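PDB 7A56: envelopment polyprotein from Bovine Schmallenberg virus BH80/Germany/2011, which probably drives the merger of viral and host membranes during cell entry, its Gc part being a class II fusion glycoprotein captured in the postfusion state. Local coordinates for residues M373-L379 with S407-L413. Residues are numbered along the deposited sequence; the frame is centred on the assembly and turned at random.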
# COMPACT_ATOMS: atom_id res chain seq x y z
N MET A 373 2.12 22.26 -9.86
CA MET A 373 3.04 23.10 -10.59
C MET A 373 3.88 22.17 -11.46
O MET A 373 4.64 21.37 -10.93
CB MET A 373 3.88 23.90 -9.60
CG MET A 373 4.91 24.80 -10.19
SD MET A 373 4.20 26.04 -11.26
CE MET A 373 3.30 27.13 -10.13
N ALA A 374 3.70 22.21 -12.78
CA ALA A 374 4.41 21.28 -13.66
C ALA A 374 5.68 21.95 -14.16
O ALA A 374 5.63 23.09 -14.66
CB ALA A 374 3.51 20.88 -14.84
N CYS A 375 6.83 21.27 -14.03
CA CYS A 375 8.10 21.83 -14.49
C CYS A 375 8.71 20.92 -15.55
O CYS A 375 8.84 19.71 -15.34
CB CYS A 375 9.09 22.01 -13.34
SG CYS A 375 8.59 23.24 -12.07
N ALA A 376 9.09 21.51 -16.68
CA ALA A 376 9.98 20.89 -17.66
C ALA A 376 11.42 21.34 -17.41
O ALA A 376 11.71 22.53 -17.38
CB ALA A 376 9.56 21.25 -19.09
N LEU A 377 12.30 20.37 -17.24
CA LEU A 377 13.72 20.61 -17.10
C LEU A 377 14.46 20.10 -18.33
O LEU A 377 14.17 19.00 -18.83
CB LEU A 377 14.25 19.92 -15.84
CG LEU A 377 13.94 20.57 -14.48
CD1 LEU A 377 12.47 20.47 -14.11
CD2 LEU A 377 14.77 19.94 -13.37
N LYS A 378 15.45 20.86 -18.78
CA LYS A 378 16.50 20.33 -19.64
C LYS A 378 17.79 20.17 -18.83
O LYS A 378 18.33 21.16 -18.30
CB LYS A 378 16.73 21.23 -20.86
CG LYS A 378 15.56 21.25 -21.84
CD LYS A 378 16.06 21.24 -23.27
CE LYS A 378 14.93 21.47 -24.26
NZ LYS A 378 14.65 22.92 -24.53
N LEU A 379 18.28 18.92 -18.76
CA LEU A 379 19.43 18.51 -17.95
C LEU A 379 20.56 18.03 -18.84
O LEU A 379 20.31 17.33 -19.83
CB LEU A 379 19.11 17.34 -17.01
CG LEU A 379 18.15 17.59 -15.87
CD1 LEU A 379 18.35 16.53 -14.83
CD2 LEU A 379 18.36 18.97 -15.32
N SER A 407 17.45 14.49 -22.72
CA SER A 407 17.67 15.87 -22.29
C SER A 407 16.48 16.47 -21.56
O SER A 407 16.67 17.37 -20.74
CB SER A 407 18.03 16.74 -23.49
OG SER A 407 16.86 17.37 -23.98
N GLU A 408 15.27 15.99 -21.84
CA GLU A 408 14.05 16.57 -21.30
C GLU A 408 13.51 15.69 -20.17
O GLU A 408 13.43 14.46 -20.32
CB GLU A 408 13.01 16.73 -22.41
CG GLU A 408 13.38 17.83 -23.38
CD GLU A 408 12.33 18.04 -24.46
OE1 GLU A 408 11.26 17.37 -24.41
OE2 GLU A 408 12.57 18.88 -25.36
N TYR A 409 13.21 16.31 -19.03
CA TYR A 409 12.71 15.66 -17.83
C TYR A 409 11.55 16.50 -17.32
O TYR A 409 11.59 17.72 -17.44
CB TYR A 409 13.80 15.56 -16.74
CG TYR A 409 15.01 14.78 -17.18
CD1 TYR A 409 15.97 15.35 -18.02
CD2 TYR A 409 15.20 13.45 -16.76
CE1 TYR A 409 17.06 14.63 -18.45
CE2 TYR A 409 16.31 12.72 -17.18
CZ TYR A 409 17.21 13.31 -18.02
OH TYR A 409 18.28 12.59 -18.44
N SER A 410 10.48 15.89 -16.81
CA SER A 410 9.40 16.69 -16.25
C SER A 410 9.06 16.20 -14.85
O SER A 410 9.10 15.00 -14.58
CB SER A 410 8.14 16.68 -17.12
OG SER A 410 7.75 15.36 -17.41
N ILE A 411 8.70 17.14 -13.97
CA ILE A 411 8.37 16.83 -12.58
C ILE A 411 7.13 17.61 -12.19
O ILE A 411 6.81 18.65 -12.78
CB ILE A 411 9.50 17.18 -11.59
CG1 ILE A 411 9.75 18.68 -11.52
CG2 ILE A 411 10.76 16.35 -11.87
CD1 ILE A 411 11.00 19.02 -10.70
N LYS A 412 6.44 17.12 -11.16
CA LYS A 412 5.29 17.81 -10.61
C LYS A 412 5.62 18.27 -9.19
O LYS A 412 6.30 17.56 -8.44
CB LYS A 412 4.06 16.91 -10.63
CG LYS A 412 2.86 17.43 -9.87
CD LYS A 412 1.66 16.51 -10.03
CE LYS A 412 1.78 15.20 -9.23
NZ LYS A 412 0.43 14.51 -9.04
N LEU A 413 5.23 19.51 -8.88
CA LEU A 413 5.51 20.15 -7.60
C LEU A 413 4.22 20.60 -6.93
O LEU A 413 3.22 20.93 -7.58
CB LEU A 413 6.42 21.37 -7.76
CG LEU A 413 7.78 21.10 -8.41
CD1 LEU A 413 8.52 22.42 -8.54
CD2 LEU A 413 8.61 20.04 -7.67
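Strands 373-379 and 408-413 run antiparallel, with Ser407 just ahead of the second, their segment axes approaching to 4.6 Å at an angle of 151°. Met373 with Leu413, Cys375 with Ile411 and Leu377 with Tyr409 are hydrogen-bonded pairs, each closed by two backbone bonds; Cys375 N reaches Ile411 O at 2.9 Å, almost straight at 179°. A seventh bond, Leu379 N to Ser407 O, adds one rung beyond the last pair, Lys378 with Glu408. In the non-hydrogen-bonded pairs Ala376 with Ser410 and Lys378 with Glu408, alpha C-H groups point at carbonyls, as where Ser410 CA lies 3.2 Å from Cys375 O.

The hydrogen-bonded pairs share one face of the sheet, and it is apolar. There Cys375 SG, turned beside its own backbone N (chi1 -65°), meets Leu413 CD1 at 3.6 Å and forms a disulfide with Cys363 on the neighbouring strand 356-365. Leu377 CD1 touches Ile411 CD1 at 4.0 Å, the two branched chains meeting at a slant. Leu379 crosses the Tyr409 side chain at about a right angle: its CB rests 3.7 Å from Tyr409 CE1, while its CD1 stands over one ring face, offset toward the rim. Tyrosine suits this buried place because its ring packs against Leu379 while its hydroxyl hydrogen-bonds to Gln406 O.

Ala374, Ala376, Lys378, Glu408, Ser410 and Lys412 start on the other face. Small Ala376 and Ser410 and polar Glu408 suit its exposed part, while long Lys412 leads its amine away to Gln312 O. Lys378 and Glu408 run side by side, CE to OE2 3.7 Å, but their charged atoms stay apart.

Across the apolar face lie Val422, Val424 and Val426 of strand 422-426 and Ile389 of strand 385-391, as between the layers of a beta sandwich. The ladder is thus amphipathic; seven backbone bonds set its register, and the disulfide adds a covalent cross-link to strand 356-365.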